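Local coordinates for plasmin and fibronectin-binding protein A (Streptococcus pneumoniae, PDB 4MR0) that acts as a surface adhesin and invasin that binds human fibronectin, plasmin, plasminogen and serum albumin, at residues A134-I139 and I163-S168; L172-K177 and I214-G219; I256-F261 and V280-F285. One frame throughout, in Å; residues are numbered along the deposited sequence.

Contact 1: A134-I139 and I163-S168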
loop_
_atom_site.group_PDB
_atom_site.type_symbol
_atom_site.label_atom_id
_atom_site.label_comp_id
_atom_site.label_asym_id
_atom_site.label_seq_id
_atom_site.Cartn_x
_atom_site.Cartn_y
_atom_site.Cartn_z
ATOM N N ALA A 134 -26.532 3.359 18.008
ATOM C CA ALA A 134 -27.574 3.623 17.021
ATOM C C ALA A 134 -27.149 3.061 15.666
ATOM O O ALA A 134 -27.941 2.421 14.966
ATOM C CB ALA A 134 -27.828 5.128 16.912
ATOM N N ILE A 135 -25.896 3.312 15.304
ATOM C CA ILE A 135 -25.342 2.826 14.046
ATOM C C ILE A 135 -25.327 1.293 14.038
ATOM O O ILE A 135 -25.723 0.666 13.063
ATOM C CB ILE A 135 -23.907 3.379 13.833
ATOM C CG1 ILE A 135 -23.969 4.901 13.675
ATOM C CG2 ILE A 135 -23.259 2.735 12.600
ATOM C CD1 ILE A 135 -22.623 5.607 13.833
ATOM N N GLN A 136 -24.895 0.688 15.137
ATOM C CA GLN A 136 -24.853 -0.769 15.205
ATOM C C GLN A 136 -26.254 -1.372 15.085
ATOM O O GLN A 136 -26.443 -2.386 14.413
ATOM C CB GLN A 136 -24.206 -1.223 16.512
ATOM C CG GLN A 136 -23.833 -2.705 16.535
ATOM C CD GLN A 136 -22.852 -3.086 15.429
ATOM O OE1 GLN A 136 -23.214 -3.753 14.455
ATOM N NE2 GLN A 136 -21.609 -2.652 15.570
ATOM N N ASP A 137 -27.238 -0.753 15.735
ATOM C CA ASP A 137 -28.609 -1.254 15.669
ATOM C C ASP A 137 -29.133 -1.178 14.236
ATOM O O ASP A 137 -29.883 -2.046 13.792
ATOM C CB ASP A 137 -29.532 -0.453 16.602
ATOM C CG ASP A 137 -29.136 -0.574 18.065
ATOM O OD1 ASP A 137 -28.615 -1.639 18.456
ATOM O OD2 ASP A 137 -29.358 0.391 18.829
ATOM N N ALA A 138 -28.739 -0.135 13.516
ATOM C CA ALA A 138 -29.164 0.032 12.136
ATOM C C ALA A 138 -28.587 -1.112 11.312
ATOM O O ALA A 138 -29.297 -1.762 10.545
ATOM C CB ALA A 138 -28.677 1.367 11.590
ATOM N N ILE A 139 -27.290 -1.353 11.482
ATOM C CA ILE A 139 -26.612 -2.417 10.759
ATOM C C ILE A 139 -27.219 -3.775 11.096
ATOM O O ILE A 139 -27.490 -4.578 10.204
ATOM C CB ILE A 139 -25.100 -2.430 11.094
ATOM C CG1 ILE A 139 -24.432 -1.171 10.525
ATOM C CG2 ILE A 139 -24.446 -3.673 10.521
ATOM C CD1 ILE A 139 -22.990 -1.007 10.936
ATOM N N ILE A 163 -15.878 0.312 18.630
ATOM C CA ILE A 163 -15.875 -0.284 17.299
ATOM C C ILE A 163 -17.257 -0.666 16.792
ATOM O O ILE A 163 -18.081 -1.187 17.540
ATOM C CB ILE A 163 -14.988 -1.560 17.288
ATOM C CG1 ILE A 163 -13.579 -1.221 17.787
ATOM C CG2 ILE A 163 -14.935 -2.161 15.887
ATOM C CD1 ILE A 163 -12.718 -2.450 18.055
ATOM N N VAL A 164 -17.492 -0.393 15.512
ATOM C CA VAL A 164 -18.740 -0.731 14.838
ATOM C C VAL A 164 -18.448 -2.003 14.041
ATOM O O VAL A 164 -17.396 -2.115 13.404
ATOM C CB VAL A 164 -19.161 0.388 13.856
ATOM C CG1 VAL A 164 -20.395 -0.044 13.068
ATOM C CG2 VAL A 164 -19.430 1.679 14.625
ATOM N N PHE A 165 -19.368 -2.960 14.073
ATOM C CA PHE A 165 -19.160 -4.212 13.366
ATOM C C PHE A 165 -20.044 -4.371 12.142
ATOM O O PHE A 165 -21.272 -4.392 12.245
ATOM C CB PHE A 165 -19.372 -5.373 14.335
ATOM C CG PHE A 165 -18.523 -5.270 15.564
ATOM C CD1 PHE A 165 -17.151 -5.488 15.493
ATOM C CD2 PHE A 165 -19.082 -4.889 16.784
ATOM C CE1 PHE A 165 -16.344 -5.315 16.614
ATOM C CE2 PHE A 165 -18.282 -4.714 17.914
ATOM C CZ PHE A 165 -16.909 -4.931 17.827
ATOM N N LEU A 166 -19.406 -4.467 10.981
ATOM C CA LEU A 166 -20.124 -4.641 9.732
ATOM C C LEU A 166 -20.626 -6.076 9.721
ATOM O O LEU A 166 -20.013 -6.954 10.333
ATOM C CB LEU A 166 -19.184 -4.397 8.550
ATOM C CG LEU A 166 -18.552 -2.998 8.536
ATOM C CD1 LEU A 166 -17.552 -2.898 7.395
ATOM C CD2 LEU A 166 -19.644 -1.934 8.400
ATOM N N LYS A 167 -21.746 -6.315 9.049
ATOM C CA LYS A 167 -22.306 -7.660 8.995
ATOM C C LYS A 167 -22.543 -8.029 7.546
ATOM O O LYS A 167 -22.585 -7.159 6.674
ATOM C CB LYS A 167 -23.630 -7.724 9.760
ATOM C CG LYS A 167 -23.564 -7.279 11.220
ATOM C CD LYS A 167 -22.809 -8.269 12.087
ATOM C CE LYS A 167 -22.861 -7.873 13.559
ATOM N NZ LYS A 167 -24.251 -7.907 14.100
ATOM N N SER A 168 -22.693 -9.323 7.292
ATOM C CA SER A 168 -22.939 -9.807 5.944
ATOM C C SER A 168 -24.221 -9.233 5.353
ATOM O O SER A 168 -25.221 -9.050 6.057
ATOM C CB SER A 168 -23.032 -11.335 5.930
ATOM O OG SER A 168 -21.760 -11.928 6.125
#

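Contact 2: L172-K177 and I214-G219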
loop_
_atom_site.group_PDB
_atom_site.type_symbol
_atom_site.label_atom_id
_atom_site.label_comp_id
_atom_site.label_asym_id
_atom_site.label_seq_id
_atom_site.Cartn_x
_atom_site.Cartn_y
_atom_site.Cartn_z
ATOM N N LEU A 172 -23.843 0.227 3.433
ATOM C CA LEU A 172 -23.896 1.568 3.988
ATOM C C LEU A 172 -23.608 2.630 2.940
ATOM O O LEU A 172 -22.673 2.506 2.146
ATOM C CB LEU A 172 -22.899 1.700 5.148
ATOM C CG LEU A 172 -23.285 1.076 6.495
ATOM C CD1 LEU A 172 -23.652 -0.387 6.302
ATOM C CD2 LEU A 172 -22.131 1.217 7.484
ATOM N N GLU A 173 -24.437 3.668 2.945
ATOM C CA GLU A 173 -24.295 4.790 2.028
ATOM C C GLU A 173 -24.318 6.044 2.891
ATOM O O GLU A 173 -25.249 6.246 3.677
ATOM C CB GLU A 173 -25.465 4.831 1.045
ATOM C CG GLU A 173 -25.311 5.874 -0.055
ATOM C CD GLU A 173 -26.599 6.110 -0.834
ATOM O OE1 GLU A 173 -27.485 5.228 -0.812
ATOM O OE2 GLU A 173 -26.719 7.179 -1.475
ATOM N N LEU A 174 -23.290 6.875 2.766
ATOM C CA LEU A 174 -23.227 8.095 3.552
ATOM C C LEU A 174 -23.306 9.323 2.675
ATOM O O LEU A 174 -22.747 9.355 1.581
ATOM C CB LEU A 174 -21.935 8.154 4.375
ATOM C CG LEU A 174 -21.736 7.019 5.387
ATOM C CD1 LEU A 174 -21.184 5.781 4.676
ATOM C CD2 LEU A 174 -20.777 7.481 6.482
ATOM N N ASN A 175 -24.016 10.328 3.172
ATOM C CA ASN A 175 -24.166 11.587 2.471
ATOM C C ASN A 175 -22.771 12.177 2.296
ATOM O O ASN A 175 -21.855 11.888 3.069
ATOM C CB ASN A 175 -25.051 12.526 3.301
ATOM C CG ASN A 175 -25.275 13.869 2.631
ATOM O OD1 ASN A 175 -24.432 14.768 2.702
ATOM N ND2 ASN A 175 -26.413 14.006 1.964
ATOM N N GLU A 176 -22.612 13.003 1.272
ATOM C CA GLU A 176 -21.333 13.635 1.001
ATOM C C GLU A 176 -20.862 14.421 2.222
ATOM O O GLU A 176 -19.662 14.502 2.500
ATOM C CB GLU A 176 -21.478 14.557 -0.209
ATOM C CG GLU A 176 -22.927 14.704 -0.683
ATOM C CD GLU A 176 -23.510 13.405 -1.243
ATOM O OE1 GLU A 176 -24.536 12.923 -0.708
ATOM O OE2 GLU A 176 -22.939 12.868 -2.222
ATOM N N LYS A 177 -21.807 14.994 2.958
ATOM C CA LYS A 177 -21.462 15.770 4.138
ATOM C C LYS A 177 -21.620 14.989 5.436
ATOM O O LYS A 177 -21.751 15.573 6.516
ATOM C CB LYS A 177 -22.283 17.064 4.185
ATOM C CG LYS A 177 -22.024 17.967 2.981
ATOM C CD LYS A 177 -22.111 19.446 3.348
ATOM C CE LYS A 177 -23.546 19.898 3.579
ATOM N NZ LYS A 177 -24.310 19.973 2.302
ATOM N N ILE A 214 -20.570 -7.020 1.583
ATOM C CA ILE A 214 -20.612 -5.814 2.400
ATOM C C ILE A 214 -20.136 -4.642 1.548
ATOM O O ILE A 214 -19.130 -4.753 0.849
ATOM C CB ILE A 214 -19.672 -5.940 3.626
ATOM C CG1 ILE A 214 -20.113 -7.113 4.503
ATOM C CG2 ILE A 214 -19.688 -4.653 4.436
ATOM C CD1 ILE A 214 -19.112 -7.489 5.579
ATOM N N SER A 215 -20.860 -3.528 1.587
ATOM C CA SER A 215 -20.445 -2.362 0.823
ATOM C C SER A 215 -20.543 -1.119 1.696
ATOM O O SER A 215 -21.383 -1.037 2.597
ATOM C CB SER A 215 -21.293 -2.197 -0.450
ATOM O OG SER A 215 -22.660 -1.967 -0.157
ATOM N N TYR A 216 -19.642 -0.176 1.443
ATOM C CA TYR A 216 -19.577 1.081 2.175
ATOM C C TYR A 216 -19.263 2.169 1.149
ATOM O O TYR A 216 -18.255 2.088 0.452
ATOM C CB TYR A 216 -18.471 0.998 3.228
ATOM C CG TYR A 216 -18.403 2.171 4.176
ATOM C CD1 TYR A 216 -17.877 3.396 3.767
ATOM C CD2 TYR A 216 -18.860 2.055 5.491
ATOM C CE1 TYR A 216 -17.802 4.478 4.644
ATOM C CE2 TYR A 216 -18.792 3.131 6.373
ATOM C CZ TYR A 216 -18.263 4.335 5.944
ATOM O OH TYR A 216 -18.200 5.404 6.808
ATOM N N SER A 217 -20.114 3.189 1.053
ATOM C CA SER A 217 -19.887 4.236 0.065
ATOM C C SER A 217 -20.221 5.639 0.554
ATOM O O SER A 217 -21.218 5.842 1.244
ATOM C CB SER A 217 -20.731 3.964 -1.187
ATOM O OG SER A 217 -20.826 2.578 -1.463
ATOM N N GLY A 218 -19.386 6.598 0.171
ATOM C CA GLY A 218 -19.628 7.988 0.518
ATOM C C GLY A 218 -19.144 8.528 1.847
ATOM O O GLY A 218 -18.730 7.784 2.743
ATOM N N GLY A 219 -19.189 9.853 1.956
ATOM C CA GLY A 219 -18.791 10.519 3.178
ATOM C C GLY A 219 -17.310 10.576 3.499
ATOM O O GLY A 219 -16.431 10.370 2.653
HETATM O O HOH W 1 -22.790 0.764 0.028
#

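Contact 3: I256-F261 and V280-F285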
loop_
_atom_site.group_PDB
_atom_site.type_symbol
_atom_site.label_atom_id
_atom_site.label_comp_id
_atom_site.label_asym_id
_atom_site.label_seq_id
_atom_site.Cartn_x
_atom_site.Cartn_y
_atom_site.Cartn_z
ATOM N N ILE A 256 -15.546 -0.780 -0.969
ATOM C CA ILE A 256 -15.424 0.508 -0.289
ATOM C C ILE A 256 -15.177 1.525 -1.398
ATOM O O ILE A 256 -14.215 1.400 -2.150
ATOM C CB ILE A 256 -14.222 0.536 0.688
ATOM C CG1 ILE A 256 -14.471 -0.423 1.859
ATOM C CG2 ILE A 256 -13.998 1.952 1.194
ATOM C CD1 ILE A 256 -13.304 -0.529 2.823
ATOM N N LYS A 257 -16.041 2.524 -1.511
ATOM C CA LYS A 257 -15.855 3.505 -2.562
ATOM C C LYS A 257 -16.301 4.912 -2.225
ATOM O O LYS A 257 -17.204 5.125 -1.421
ATOM C CB LYS A 257 -16.557 3.030 -3.831
ATOM C CG LYS A 257 -18.010 2.660 -3.647
ATOM C CD LYS A 257 -18.510 1.864 -4.852
ATOM C CE LYS A 257 -18.324 2.634 -6.153
ATOM N NZ LYS A 257 -18.707 1.821 -7.347
ATOM N N ASN A 258 -15.641 5.864 -2.871
ATOM C CA ASN A 258 -15.907 7.283 -2.696
ATOM C C ASN A 258 -15.920 7.696 -1.232
ATOM O O ASN A 258 -16.865 8.329 -0.748
ATOM C CB ASN A 258 -17.228 7.662 -3.369
ATOM C CG ASN A 258 -17.412 9.168 -3.477
ATOM O OD1 ASN A 258 -16.445 9.911 -3.624
ATOM N ND2 ASN A 258 -18.658 9.619 -3.419
ATOM N N VAL A 259 -14.856 7.336 -0.527
ATOM C CA VAL A 259 -14.728 7.687 0.877
ATOM C C VAL A 259 -13.468 8.521 1.077
ATOM O O VAL A 259 -12.435 8.248 0.471
ATOM C CB VAL A 259 -14.606 6.440 1.779
ATOM C CG1 VAL A 259 -14.489 6.881 3.236
ATOM C CG2 VAL A 259 -15.804 5.515 1.579
ATOM N N THR A 260 -13.562 9.543 1.920
ATOM C CA THR A 260 -12.410 10.381 2.215
ATOM C C THR A 260 -11.908 9.964 3.598
ATOM O O THR A 260 -12.613 10.137 4.586
ATOM C CB THR A 260 -12.800 11.880 2.235
ATOM O OG1 THR A 260 -13.248 12.266 0.932
ATOM C CG2 THR A 260 -11.605 12.745 2.622
ATOM N N PHE A 261 -10.705 9.404 3.660
ATOM C CA PHE A 261 -10.111 8.966 4.924
ATOM C C PHE A 261 -9.132 10.019 5.415
ATOM O O PHE A 261 -8.182 10.361 4.711
ATOM C CB PHE A 261 -9.358 7.652 4.739
ATOM C CG PHE A 261 -10.210 6.530 4.238
ATOM C CD1 PHE A 261 -10.499 6.408 2.880
ATOM C CD2 PHE A 261 -10.692 5.569 5.123
ATOM C CE1 PHE A 261 -11.258 5.344 2.411
ATOM C CE2 PHE A 261 -11.454 4.501 4.669
ATOM C CZ PHE A 261 -11.734 4.384 3.302
ATOM N N VAL A 280 -11.410 -1.228 -3.357
ATOM C CA VAL A 280 -11.346 0.090 -2.740
ATOM C C VAL A 280 -11.329 0.941 -4.007
ATOM O O VAL A 280 -10.430 0.799 -4.833
ATOM C CB VAL A 280 -10.054 0.278 -1.932
ATOM C CG1 VAL A 280 -9.955 1.718 -1.440
ATOM C CG2 VAL A 280 -10.054 -0.690 -0.731
ATOM N N ASP A 281 -12.325 1.804 -4.174
ATOM C CA ASP A 281 -12.421 2.595 -5.394
ATOM C C ASP A 281 -12.789 4.065 -5.183
ATOM O O ASP A 281 -13.557 4.399 -4.278
ATOM C CB ASP A 281 -13.449 1.913 -6.317
ATOM C CG ASP A 281 -13.577 2.581 -7.691
ATOM O OD1 ASP A 281 -12.607 3.201 -8.173
ATOM O OD2 ASP A 281 -14.662 2.457 -8.304
ATOM N N ASN A 282 -12.205 4.928 -6.014
ATOM C CA ASN A 282 -12.495 6.364 -6.016
ATOM C C ASN A 282 -12.493 7.036 -4.641
ATOM O O ASN A 282 -13.346 7.877 -4.340
ATOM C CB ASN A 282 -13.849 6.573 -6.710
ATOM C CG ASN A 282 -14.107 8.025 -7.072
ATOM O OD1 ASN A 282 -13.200 8.744 -7.489
ATOM N ND2 ASN A 282 -15.355 8.459 -6.926
ATOM N N SER A 283 -11.508 6.686 -3.823
ATOM C CA SER A 283 -11.398 7.232 -2.481
ATOM C C SER A 283 -10.161 8.101 -2.335
ATOM O O SER A 283 -9.292 8.122 -3.211
ATOM C CB SER A 283 -11.351 6.096 -1.457
ATOM O OG SER A 283 -12.563 5.366 -1.470
ATOM N N ARG A 284 -10.092 8.801 -1.207
ATOM C CA ARG A 284 -8.987 9.695 -0.902
ATOM C C ARG A 284 -8.439 9.390 0.486
ATOM O O ARG A 284 -9.192 9.313 1.461
ATOM C CB ARG A 284 -9.472 11.149 -0.954
ATOM C CG ARG A 284 -9.958 11.582 -2.337
ATOM C CD ARG A 284 -11.103 12.583 -2.222
ATOM N NE ARG A 284 -12.322 11.960 -1.703
ATOM C CZ ARG A 284 -13.071 11.089 -2.378
ATOM N NH1 ARG A 284 -12.738 10.729 -3.615
ATOM N NH2 ARG A 284 -14.157 10.577 -1.816
ATOM N N PHE A 285 -7.127 9.215 0.566
ATOM C CA PHE A 285 -6.461 8.923 1.826
ATOM C C PHE A 285 -5.593 10.126 2.144
ATOM O O PHE A 285 -4.488 10.276 1.621
ATOM C CB PHE A 285 -5.641 7.638 1.692
ATOM C CG PHE A 285 -6.486 6.427 1.422
ATOM C CD1 PHE A 285 -7.018 6.201 0.152
ATOM C CD2 PHE A 285 -6.832 5.568 2.454
ATOM C CE1 PHE A 285 -7.881 5.131 -0.082
ATOM C CE2 PHE A 285 -7.693 4.493 2.234
ATOM C CZ PHE A 285 -8.224 4.279 0.965
HETATM O O HOH W 2 -16.595 10.860 -0.085
#

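Contact 1: A134-I139 and I163-S168
Ile139 and Val164 form the apolar centre of this contact, in which one side of helix 132-143 lies against the short strand 164-165 and the loop that follows it. CD1 of Ile139 presses on CG1 of Val164 at 3.5 Å, tighter than ordinary van der Waals contact. The valine reaches the helix with this branch because CG1 stands opposite its own backbone N (chi1 175°). One turn earlier in the helix, the CG2 methyl of Ile135 meets the same valine CG1 at 4.0 Å, the two side chains meeting at about a right angle. Leu166 starts out away from the helix, yet its CD2 comes back to within 4.3 Å of Ile139 CD1. The other branch of Ile139, CG2, lies 3.7 Å from the carbonyl oxygen of Phe165 and 3.8 Å from CG of Lys167, so the isoleucine lies between Val164 and the aliphatic stem of the partly exposed Lys167.

The polar part belongs to Gln136. Its chain bends at chi2 (59°) and carries the buried carboxamide alongside the backbone of Phe165, near both the amide nitrogen and the carbonyl oxygen, with the phenylalanine ring beside it. The ammonium group of Lys167 turns back to the helix and forms a salt bridge with Asp140.

Helix 132-143 lies at the N-terminal end of the solenoid, consistent with the capping helix of pectate lyase-like right-handed parallel beta-helices. Strand 164-165 in turn pairs in parallel with strand 194-195 through backbone bonds of Val164 and Leu166. Val164 and Leu166 also pack on Phe194, and Leu166 reaches Ile214 of strand 211-217, so the apolar patch against the helix runs on into the interior of the next coils.

Contact 2: L172-K177 and I214-G219
Strands 172-174 and 214-217 run parallel, their axes 4.8 Å apart and 1° from exact alignment, with Leu172 beside Tyr216 and Glu173 beside Ser217. Three backbone bonds join them: Leu172 N to Ser215 O, Ser217 N to Leu172 O, and Leu174 N to Ser217 O, the last at 2.8 Å. On the face bearing Leu172 and Tyr216, the tyrosine ring is the platform. Its CG lies opposite the backbone N (chi1 -173°), carrying the ring toward Leu174. CD1 of Leu174 sits over one ring face, 3.8 Å from the centroid and 25° off the normal, a CH-pi contact displaced toward the rim. The other methyl, CD2, lies 3.3 Å from the Tyr216 hydroxyl oxygen. Leu172 approaches the ring at a slant, its CD2 3.9 Å from Tyr216 CD2.

This is the rung-on-rung stacking of a right-handed parallel beta-helix, and the ring belongs to its interior, where it also meets Phe194 and Phe246 edge-to-face. The opposite face, bearing Glu173 and Ser217, is more polar. There one water donates to Leu172 O at 2.7 Å and bonds the hydroxyls of Ser215 and Ser217, giving that carbonyl a second donor besides Ser217 N.

Farther along the chain, Gly218 and Gly219 adopt positive phi and let it pass close to Leu174 and Asn175. In the adjoining turn, Asn175 OD1 accepts from Lys177 N at 2.6 Å, an Asx turn, while its ND2 bonds the hydroxyl of Tyr152.

Contact 3: I256-F261 and V280-F285
Phe261 and Phe285 point the same way from paired positions, their ring planes 7° apart and their centroids 4.5 Å apart, yet offset enough that little of one ring lies above the other. CE2 of Phe285 lies over the rim of one Phe261 face, 3.5 Å from Phe261 CD1, while Val259 CG1 covers the other face. Phe285 in turn stacks on Phe336 of a later coil.

Such files of like residues on successive coils mark the parallel beta-helix. Segment 256-261 lies in its first PbH1 repeat. Asn258 and Asn282 occupy equivalent tight turns, both with left-handed helical backbone angles, and their amides lie side by side with planes 14° apart.

Arg284 spans the polar face. Bent at chi2 and chi3, its chain folds back so that NE donates to Thr260 OG1 at 2.8 Å, almost exactly in the guanidinium plane. NH2 bonds Asn258 OD1 at 3.0 Å from above the amide plane, and the guanidinium stands 70° to that amide. NH1 bonds Asn282 O at 3.0 Å, and the three bonds together would hold the guanidinium in its rotation. Ser283 OG bridges the two segments, accepting from Val259 N at 3.2 Å and donating to Asp281 O.

In the fold
Along the beta-helical part of this longer surface adhesin, contact 1 closes first from the N terminus, bringing strand 164-165 against helix 132-143 after 23 intervening residues. Contact 2 returns the chain to strand 170-174 after a longer excursion of 36 residues; contact 3 closes the shortest loop, of 18. The three loops run in series, none nesting or crossing. Contacts 1 and 2 meet where Leu166 packs on Leu172 and Ile214. Contacts 2 and 3 adjoin because strands 211-217 and 254-257 are neighbours: Tyr216 O and Gly219 O probably accept from Lys257 N and Thr260 N. Contacts 1 and 3 do not touch, so contact 2, which touches both, lies between the helix and the first PbH1 repeat.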